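Local coordinates for enterotoxin type A (Staphylococcus aureus, PDB 1DYQ), which acts as a superantigen, binding MHC class II and T-cell receptor molecules to activate host T cells, and causes staphylococcal food poisoning, at residues Y65-V70 and N103-M108; L69-S74 and I213-K218. The protein carries 3 engineered substitutions. One frame throughout, in Å; residues are numbered along the deposited sequence.

Interaction 1: residues Y65-V70 and N103-M108. With SO4 (sulfate ion), chain C.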
ATOM      1  N   TYR A  65      18.293   9.999   0.907  1.00 13.20           N
ATOM      2  CA  TYR A  65      17.280  11.004   0.790  1.00 13.26           C
ATOM      3  C   TYR A  65      17.344  12.069   1.897  1.00 12.12           C
ATOM      4  O   TYR A  65      17.576  11.779   3.043  1.00 15.12           O
ATOM      5  CB  TYR A  65      15.860  10.392   0.815  1.00 12.56           C
ATOM      6  CG  TYR A  65      15.752   9.180  -0.102  1.00 11.45           C
ATOM      7  CD1 TYR A  65      16.071   9.268  -1.443  1.00 12.86           C
ATOM      8  CD2 TYR A  65      15.250   7.985   0.388  1.00 11.66           C
ATOM      9  CE1 TYR A  65      15.971   8.163  -2.283  1.00 14.38           C
ATOM     10  CE2 TYR A  65      15.162   6.876  -0.434  1.00 12.82           C
ATOM     11  CZ  TYR A  65      15.521   6.977  -1.763  1.00 12.44           C
ATOM     12  OH  TYR A  65      15.439   5.860  -2.585  1.00 13.34           O
ATOM     13  N   ASN A  66      16.920  13.270   1.496  1.00 13.71           N
ATOM     14  CA  ASN A  66      16.692  14.348   2.434  1.00 16.30           C
ATOM     15  C   ASN A  66      15.215  14.737   2.457  1.00 15.97           C
ATOM     16  O   ASN A  66      14.697  15.037   3.523  1.00 16.05           O
ATOM     17  CB  ASN A  66      17.528  15.587   2.016  1.00 16.74           C
ATOM     18  CG  ASN A  66      19.003  15.358   2.258  1.00 20.31           C
ATOM     19  OD1 ASN A  66      19.410  14.797   3.264  1.00 24.67           O
ATOM     20  ND2 ASN A  66      19.820  15.770   1.284  1.00 23.91           N
ATOM     21  N   ASP A  67      14.566  14.726   1.307  1.00 14.39           N
ATOM     22  CA  ASP A  67      13.193  15.181   1.168  1.00 13.79           C
ATOM     23  C   ASP A  67      12.252  14.025   0.761  1.00 13.57           C
ATOM     24  O   ASP A  67      12.690  13.092   0.111  1.00 12.76           O
ATOM     25  CB  ASP A  67      13.111  16.242   0.057  1.00 14.65           C
ATOM     26  CG  ASP A  67      13.934  17.484   0.339  1.00 20.29           C
ATOM     27  OD1 ASP A  67      14.365  17.708   1.480  1.00 19.34           O
ATOM     28  OD2 ASP A  67      14.144  18.265  -0.626  1.00 23.03           O
ATOM     29  N   LEU A  68      10.994  14.186   1.150  1.00 11.86           N
ATOM     30  CA  LEU A  68       9.948  13.238   0.729  1.00 13.37           C
ATOM     31  C   LEU A  68       8.890  13.952  -0.096  1.00 11.31           C
ATOM     32  O   LEU A  68       8.293  14.956   0.364  1.00 13.13           O
ATOM     33  CB  LEU A  68       9.282  12.630   1.987  1.00 12.18           C
ATOM     34  CG  LEU A  68       8.058  11.724   1.687  1.00 12.20           C
ATOM     35  CD1 LEU A  68       8.520  10.447   0.993  1.00 13.48           C
ATOM     36  CD2 LEU A  68       7.358  11.360   3.011  1.00 13.83           C
ATOM     37  N   LEU A  69       8.651  13.511  -1.307  1.00  9.85           N
ATOM     38  CA  LEU A  69       7.663  14.037  -2.188  1.00 11.28           C
ATOM     39  C   LEU A  69       6.434  13.119  -2.260  1.00 11.43           C
ATOM     40  O   LEU A  69       6.645  11.962  -2.669  1.00 12.83           O
ATOM     41  CB  LEU A  69       8.231  14.244  -3.603  1.00 12.94           C
ATOM     42  CG  LEU A  69       7.281  14.870  -4.596  1.00 12.67           C
ATOM     43  CD1 LEU A  69       6.924  16.309  -4.207  1.00 15.62           C
ATOM     44  CD2 LEU A  69       7.809  14.825  -6.022  1.00 16.33           C
ATOM     45  N   VAL A  70       5.291  13.591  -1.875  1.00 10.22           N
ATOM     46  CA  VAL A  70       4.059  12.769  -1.955  1.00 10.21           C
ATOM     47  C   VAL A  70       3.341  13.115  -3.220  1.00  9.92           C
ATOM     48  O   VAL A  70       3.082  14.314  -3.517  1.00 11.09           O
ATOM     49  CB  VAL A  70       3.162  12.970  -0.734  1.00 10.60           C
ATOM     50  CG1 VAL A  70       1.928  12.057  -0.846  1.00 12.82           C
ATOM     51  CG2 VAL A  70       3.916  12.688   0.549  1.00 13.42           C
ATOM     52  N   ASN A 103      17.480  15.537  -7.010  1.00 24.80           N
ATOM     53  CA  ASN A 103      18.412  14.570  -6.437  1.00 26.52           C
ATOM     54  C   ASN A 103      18.063  14.447  -4.919  1.00 25.00           C
ATOM     55  O   ASN A 103      17.859  15.512  -4.306  1.00 27.15           O
ATOM     56  CB  ASN A 103      19.811  15.294  -6.378  1.00 34.21           C
ATOM     57  CG  ASN A 103      20.660  15.071  -7.581  1.00 40.35           C
ATOM     58  OD1 ASN A 103      21.182  13.967  -7.803  1.00 44.97           O
ATOM     59  ND2 ASN A 103      20.870  16.107  -8.386  1.00 42.86           N
ATOM     60  N   LYS A 104      18.184  13.334  -4.324  1.00 21.04           N
ATOM     61  CA  LYS A 104      18.025  13.027  -2.919  1.00 17.53           C
ATOM     62  C   LYS A 104      16.598  13.279  -2.460  1.00 15.29           C
ATOM     63  O   LYS A 104      16.288  13.481  -1.278  1.00 16.59           O
ATOM     64  CB  LYS A 104      19.053  13.769  -2.070  1.00 21.03           C
ATOM     65  CG  LYS A 104      20.529  13.530  -2.447  1.00 23.24           C
ATOM     66  CD  LYS A 104      21.416  14.347  -1.467  1.00 24.43           C
ATOM     67  CE  LYS A 104      21.916  13.422  -0.343  1.00 25.30           C
ATOM     68  NZ  LYS A 104      22.606  12.232  -0.973  1.00 28.51           N
ATOM     69  N   THR A 105      15.654  13.251  -3.393  1.00 15.77           N
ATOM     70  CA  THR A 105      14.225  13.330  -3.001  1.00 16.92           C
ATOM     71  C   THR A 105      13.684  11.906  -3.174  1.00 17.00           C
ATOM     72  O   THR A 105      13.983  11.232  -4.175  1.00 18.97           O
ATOM     73  CB  THR A 105      13.447  14.303  -3.875  1.00 15.33           C
ATOM     74  OG1 THR A 105      13.982  15.625  -3.618  1.00 19.68           O
ATOM     75  CG2 THR A 105      11.953  14.334  -3.541  1.00 15.39           C
ATOM     76  N   ALA A 106      12.872  11.440  -2.245  1.00 15.68           N
ATOM     77  CA  ALA A 106      12.225  10.115  -2.420  1.00 13.50           C
ATOM     78  C   ALA A 106      10.745  10.299  -2.645  1.00 11.92           C
ATOM     79  O   ALA A 106      10.194  11.293  -2.128  1.00 12.32           O
ATOM     80  CB  ALA A 106      12.405   9.265  -1.158  1.00 14.04           C
ATOM     81  N   CYS A 107      10.038   9.468  -3.401  1.00 10.62           N
ATOM     82  CA  CYS A 107       8.641   9.690  -3.676  1.00 10.86           C
ATOM     83  C   CYS A 107       7.752   8.569  -3.107  1.00 10.85           C
ATOM     84  O   CYS A 107       8.147   7.410  -3.035  1.00 10.20           O
ATOM     85  CB  CYS A 107       8.389   9.794  -5.195  1.00 11.92           C
ATOM     86  SG  CYS A 107       9.200  11.301  -5.893  1.00 17.09           S
ATOM     87  N   MET A 108       6.588   8.984  -2.664  1.00 12.54           N
ATOM     88  CA  MET A 108       5.544   8.034  -2.199  1.00 13.80           C
ATOM     89  C   MET A 108       4.266   8.371  -2.922  1.00 12.25           C
ATOM     90  O   MET A 108       4.007   9.568  -3.232  1.00 11.33           O
ATOM     91  CB  MET A 108       5.407   8.221  -0.707  1.00 16.28           C
ATOM     92  CG  MET A 108       4.160   7.832  -0.004  1.00 21.42           C
ATOM     93  SD  MET A 108       4.498   7.834   1.797  1.00 17.73           S
ATOM     94  CE  MET A 108       3.556   9.243   2.293  1.00 15.24           C
TER
HETATM   95  S   SO4 C 235      16.590   4.799  -5.713  1.00 12.53           S
HETATM   96  O1  SO4 C 235      17.470   3.637  -5.642  1.00 12.52           O
HETATM   97  O2  SO4 C 235      16.868   5.860  -4.698  1.00 14.55           O
HETATM   98  O3  SO4 C 235      15.125   4.338  -5.436  1.00 12.21           O
HETATM   99  O4  SO4 C 235      16.534   5.365  -7.111  1.00 14.91           O
HETATM  100  O   HOH W   1      13.182  18.067  -3.134  1.00 21.65           O

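Interaction 2: residues L69-S74 and I213-K218. Engineered in segment 69-74: R71 (natural residue Asp).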
ATOM      1  N   LEU A  69       8.651  13.511  -1.307  1.00  9.85           N
ATOM      2  CA  LEU A  69       7.663  14.037  -2.188  1.00 11.28           C
ATOM      3  C   LEU A  69       6.434  13.119  -2.260  1.00 11.43           C
ATOM      4  O   LEU A  69       6.645  11.962  -2.669  1.00 12.83           O
ATOM      5  CB  LEU A  69       8.231  14.244  -3.603  1.00 12.94           C
ATOM      6  CG  LEU A  69       7.281  14.870  -4.596  1.00 12.67           C
ATOM      7  CD1 LEU A  69       6.924  16.309  -4.207  1.00 15.62           C
ATOM      8  CD2 LEU A  69       7.809  14.825  -6.022  1.00 16.33           C
ATOM      9  N   VAL A  70       5.291  13.591  -1.875  1.00 10.22           N
ATOM     10  CA  VAL A  70       4.059  12.769  -1.955  1.00 10.21           C
ATOM     11  C   VAL A  70       3.341  13.115  -3.220  1.00  9.92           C
ATOM     12  O   VAL A  70       3.082  14.314  -3.517  1.00 11.09           O
ATOM     13  CB  VAL A  70       3.162  12.970  -0.734  1.00 10.60           C
ATOM     14  CG1 VAL A  70       1.928  12.057  -0.846  1.00 12.82           C
ATOM     15  CG2 VAL A  70       3.916  12.688   0.549  1.00 13.42           C
ATOM     16  N   ARG A  71       2.976  12.143  -4.043  1.00  8.73           N
ATOM     17  CA  ARG A  71       2.356  12.309  -5.321  1.00  9.50           C
ATOM     18  C   ARG A  71       0.872  11.875  -5.310  1.00 10.56           C
ATOM     19  O   ARG A  71       0.604  10.831  -4.679  1.00 12.47           O
ATOM     20  CB  ARG A  71       3.073  11.490  -6.415  1.00 11.55           C
ATOM     21  CG  ARG A  71       4.562  11.779  -6.525  1.00 11.60           C
ATOM     22  CD  ARG A  71       5.243  10.937  -7.636  1.00 11.78           C
ATOM     23  NE  ARG A  71       4.649  11.220  -8.922  1.00 13.48           N
ATOM     24  CZ  ARG A  71       4.832  10.555 -10.052  1.00 15.19           C
ATOM     25  NH1 ARG A  71       5.634   9.515 -10.111  1.00 13.51           N
ATOM     26  NH2 ARG A  71       4.158  10.945 -11.151  1.00 14.90           N
ATOM     27  N   PHE A  72       0.023  12.693  -5.826  1.00 10.40           N
ATOM     28  CA  PHE A  72      -1.423  12.392  -5.869  1.00 10.20           C
ATOM     29  C   PHE A  72      -1.928  12.427  -7.306  1.00 13.14           C
ATOM     30  O   PHE A  72      -1.369  13.052  -8.200  1.00 14.41           O
ATOM     31  CB  PHE A  72      -2.168  13.437  -5.030  1.00 10.30           C
ATOM     32  CG  PHE A  72      -1.749  13.552  -3.617  1.00 11.30           C
ATOM     33  CD1 PHE A  72      -2.235  12.688  -2.624  1.00 13.22           C
ATOM     34  CD2 PHE A  72      -0.805  14.493  -3.217  1.00 13.15           C
ATOM     35  CE1 PHE A  72      -1.841  12.814  -1.313  1.00 13.25           C
ATOM     36  CE2 PHE A  72      -0.405  14.620  -1.908  1.00 17.03           C
ATOM     37  CZ  PHE A  72      -0.942  13.794  -0.933  1.00 16.63           C
ATOM     38  N   ASP A  73      -3.138  11.867  -7.500  1.00 12.98           N
ATOM     39  CA  ASP A  73      -3.741  11.798  -8.805  1.00 13.79           C
ATOM     40  C   ASP A  73      -4.263  13.142  -9.307  1.00 14.94           C
ATOM     41  O   ASP A  73      -4.354  13.289 -10.545  1.00 18.53           O
ATOM     42  CB  ASP A  73      -4.971  10.854  -8.787  1.00 15.80           C
ATOM     43  CG  ASP A  73      -4.690   9.424  -9.024  1.00 17.12           C
ATOM     44  OD1 ASP A  73      -3.574   8.987  -9.330  1.00 17.41           O
ATOM     45  OD2 ASP A  73      -5.684   8.609  -8.846  1.00 18.77           O
ATOM     46  N   SER A  74      -4.743  13.997  -8.444  1.00 14.13           N
ATOM     47  CA  SER A  74      -5.477  15.180  -8.854  1.00 13.33           C
ATOM     48  C   SER A  74      -5.392  16.324  -7.877  1.00 13.68           C
ATOM     49  O   SER A  74      -4.959  16.213  -6.745  1.00 14.11           O
ATOM     50  CB  SER A  74      -6.989  14.764  -8.976  1.00 17.11           C
ATOM     51  OG  SER A  74      -7.503  14.592  -7.649  1.00 19.22           O
ATOM     52  N   ILE A 213      -1.128   2.409  -8.008  1.00 13.06           N
ATOM     53  CA  ILE A 213      -2.486   2.133  -7.571  1.00 12.81           C
ATOM     54  C   ILE A 213      -2.833   2.918  -6.304  1.00 13.00           C
ATOM     55  O   ILE A 213      -4.022   3.150  -6.052  1.00 15.54           O
ATOM     56  CB  ILE A 213      -2.736   0.637  -7.281  1.00 15.54           C
ATOM     57  CG1 ILE A 213      -1.668   0.037  -6.389  1.00 15.87           C
ATOM     58  CG2 ILE A 213      -2.880  -0.122  -8.598  1.00 18.91           C
ATOM     59  CD1 ILE A 213      -2.029  -1.357  -5.863  1.00 17.07           C
ATOM     60  N   TYR A 214      -1.850   3.341  -5.512  1.00 12.24           N
ATOM     61  CA  TYR A 214      -2.101   4.062  -4.284  1.00 11.52           C
ATOM     62  C   TYR A 214      -2.112   5.586  -4.482  1.00 12.35           C
ATOM     63  O   TYR A 214      -2.417   6.318  -3.542  1.00 11.71           O
ATOM     64  CB  TYR A 214      -1.091   3.716  -3.221  1.00 11.38           C
ATOM     65  CG  TYR A 214      -0.961   2.250  -2.836  1.00 10.82           C
ATOM     66  CD1 TYR A 214      -2.094   1.431  -2.871  1.00 12.62           C
ATOM     67  CD2 TYR A 214       0.248   1.710  -2.519  1.00 12.01           C
ATOM     68  CE1 TYR A 214      -1.951   0.081  -2.502  1.00 10.87           C
ATOM     69  CE2 TYR A 214       0.399   0.375  -2.141  1.00 12.30           C
ATOM     70  CZ  TYR A 214      -0.764  -0.418  -2.158  1.00 12.31           C
ATOM     71  OH  TYR A 214      -0.567  -1.760  -1.877  1.00 11.52           O
ATOM     72  N   ARG A 215      -1.879   6.036  -5.701  1.00 12.35           N
ATOM     73  CA  ARG A 215      -1.815   7.483  -5.974  1.00 11.89           C
ATOM     74  C   ARG A 215      -3.126   8.166  -5.858  1.00 12.97           C
ATOM     75  O   ARG A 215      -3.197   9.420  -5.758  1.00 12.86           O
ATOM     76  CB  ARG A 215      -1.157   7.697  -7.351  1.00 12.13           C
ATOM     77  CG  ARG A 215      -0.617   9.150  -7.507  1.00 13.53           C
ATOM     78  CD  ARG A 215       0.089   9.271  -8.864  1.00 12.67           C
ATOM     79  NE  ARG A 215      -0.843   9.431  -9.947  1.00 13.87           N
ATOM     80  CZ  ARG A 215      -0.540   9.794 -11.208  1.00 14.35           C
ATOM     81  NH1 ARG A 215       0.738   9.967 -11.525  1.00 14.27           N
ATOM     82  NH2 ARG A 215      -1.490   9.916 -12.091  1.00 15.68           N
ATOM     83  N   ASP A 216      -4.258   7.449  -5.876  1.00 10.82           N
ATOM     84  CA  ASP A 216      -5.542   8.051  -5.574  1.00 13.43           C
ATOM     85  C   ASP A 216      -5.729   8.400  -4.100  1.00 12.79           C
ATOM     86  O   ASP A 216      -6.734   9.030  -3.738  1.00 14.69           O
ATOM     87  CB  ASP A 216      -6.660   7.116  -6.043  1.00 14.21           C
ATOM     88  CG  ASP A 216      -6.717   5.776  -5.363  1.00 19.41           C
ATOM     89  OD1 ASP A 216      -5.905   5.350  -4.540  1.00 15.13           O
ATOM     90  OD2 ASP A 216      -7.712   5.027  -5.716  1.00 23.24           O
ATOM     91  N   ASN A 217      -4.813   7.970  -3.231  1.00 12.02           N
ATOM     92  CA  ASN A 217      -4.932   8.178  -1.800  1.00 12.01           C
ATOM     93  C   ASN A 217      -6.320   7.782  -1.295  1.00 13.09           C
ATOM     94  O   ASN A 217      -6.924   8.418  -0.459  1.00 13.55           O
ATOM     95  CB  ASN A 217      -4.634   9.654  -1.422  1.00 10.61           C
ATOM     96  CG  ASN A 217      -4.093   9.797  -0.035  1.00 13.95           C
ATOM     97  OD1 ASN A 217      -2.888   9.958   0.189  1.00 16.22           O
ATOM     98  ND2 ASN A 217      -4.928   9.717   1.006  1.00 16.51           N
ATOM     99  N   LYS A 218      -6.767   6.592  -1.798  1.00 11.57           N
ATOM    100  CA  LYS A 218      -8.074   6.100  -1.329  1.00 13.53           C
ATOM    101  C   LYS A 218      -8.029   5.849   0.174  1.00 12.21           C
ATOM    102  O   LYS A 218      -7.131   5.157   0.677  1.00 13.11           O
ATOM    103  CB  LYS A 218      -8.417   4.804  -2.076  1.00 15.59           C
ATOM    104  CG  LYS A 218      -9.726   4.184  -1.643  1.00 19.31           C
ATOM    105  CD  LYS A 218     -10.930   4.949  -2.125  1.00 23.87           C
ATOM    106  CE  LYS A 218     -12.187   4.046  -1.958  1.00 27.26           C
ATOM    107  NZ  LYS A 218     -13.411   4.845  -2.235  1.00 31.51           N
TER

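Interaction 1: residues Y65-V70 and N103-M108
D67-V70 and T105-M108 pair as neighbouring parallel strands of the five-stranded mixed sheet of the OB-fold domain. The backbone ladder is regular. A106 sits between two bonds: its N donates to D67 O at 2.9 Å, and its O accepts from L69 N at 2.8 Å. M108 N then bonds L69 O. Before the strands begin, K104 O takes a straight bond from N66 N and a weak one from D67 N.

The tight part is buried. L68, V70, A106 and M108 share one face of the sheet, L68 and M108 touching L88 and A37. V70 CG2 lies beside M108 CE at 3.9 Å. On the other face L69 packs CB on T105 CG2. With CG anti to the backbone N (chi1 -177°), L69 brings CD2 to 3.8 Å from C107 SG. The same sulfur forms the disulfide with C97.

The loose end is at N66 and K104. N66 ND2 comes within 3.5 Å of K104 CD, a contact without a hydrogen bond. K104 also makes a cation-pi contact with W64. Nearby, D67 and T105 share a water: it donates to D67 OD2 and also bonds T105 OG1. D67 OD1 accepts from G57 N, so both carboxylate oxygens have a partner.

The Y65 ring lies over A106, while its hydroxyl donates to O2 of a sulfate that probably came from the crystallisation liquor. Y65 OH is also hydrogen-bonded to G94 N, and the sulfate to Y95 N. The CH-pi contact is centred: A106 CB stands 3.4 Å from the centroid of the Y65 ring, 11° off its normal.

Interaction 2: residues L69-S74 and I213-K218
A domain junction is made here: the end of OB-fold strand 67-71 and the loop after it meet a type I beta turn, Y214-N217, of the beta-grasp domain. The central bond is a salt bridge. R215 NE donates to D73 OD1 at 2.8 Å with an N-H...O angle of 178°. The oxygen lies in the guanidinium plane, yet the carboxylate is turned 83° to that plane. The bend of R215 at chi3 (79°) brings its guanidinium against F72 O, which lies over one of its faces. R215 CG also touches R71 O.

D73 N adds a weak bond to R215 O. D73 OD2 rests against D216 CA and CB, both at 3.3 Å. The D216 side chain runs beside that of D73, and its OD1 accepts from K218 N, which makes an Asx turn. Deeper in, N217 OD1 meets the edge of the F72 ring at CE1, 3.4 Å away. N217 ND2 is held by V112 O, and I77 touches both F72 and N217.

R71, an engineered residue, brings NH2 to 3.6 Å from R215 NH1. R71 NH1 bonds Q96 O. Two like charges thus come close, and R212 adds a third near R215. The D73 carboxylate probably offsets part of this positive charge, and the remaining crowding of like charges is probably unfavourable.

Interactions 1 and 2 start from the same strand, 67-71, and share L69 and V70. Their centres are about 15 Å apart. Interaction 1 joins two strands within the OB-fold sheet; interaction 2 carries the end of one of them across to the beta-grasp domain. They meet directly at R71. R71 N lies 2.9 Å from M108 O, a probable hydrogen bond that extends the ladder of interaction 1, and R71 CD packs on C107 CB at 4.1 Å. From there the engineered side chain reaches R215. Neither contact includes a zinc ligand: that site, H188, H226 and D228, is separate from both. Of the two contacts, the sulfate belongs to interaction 1.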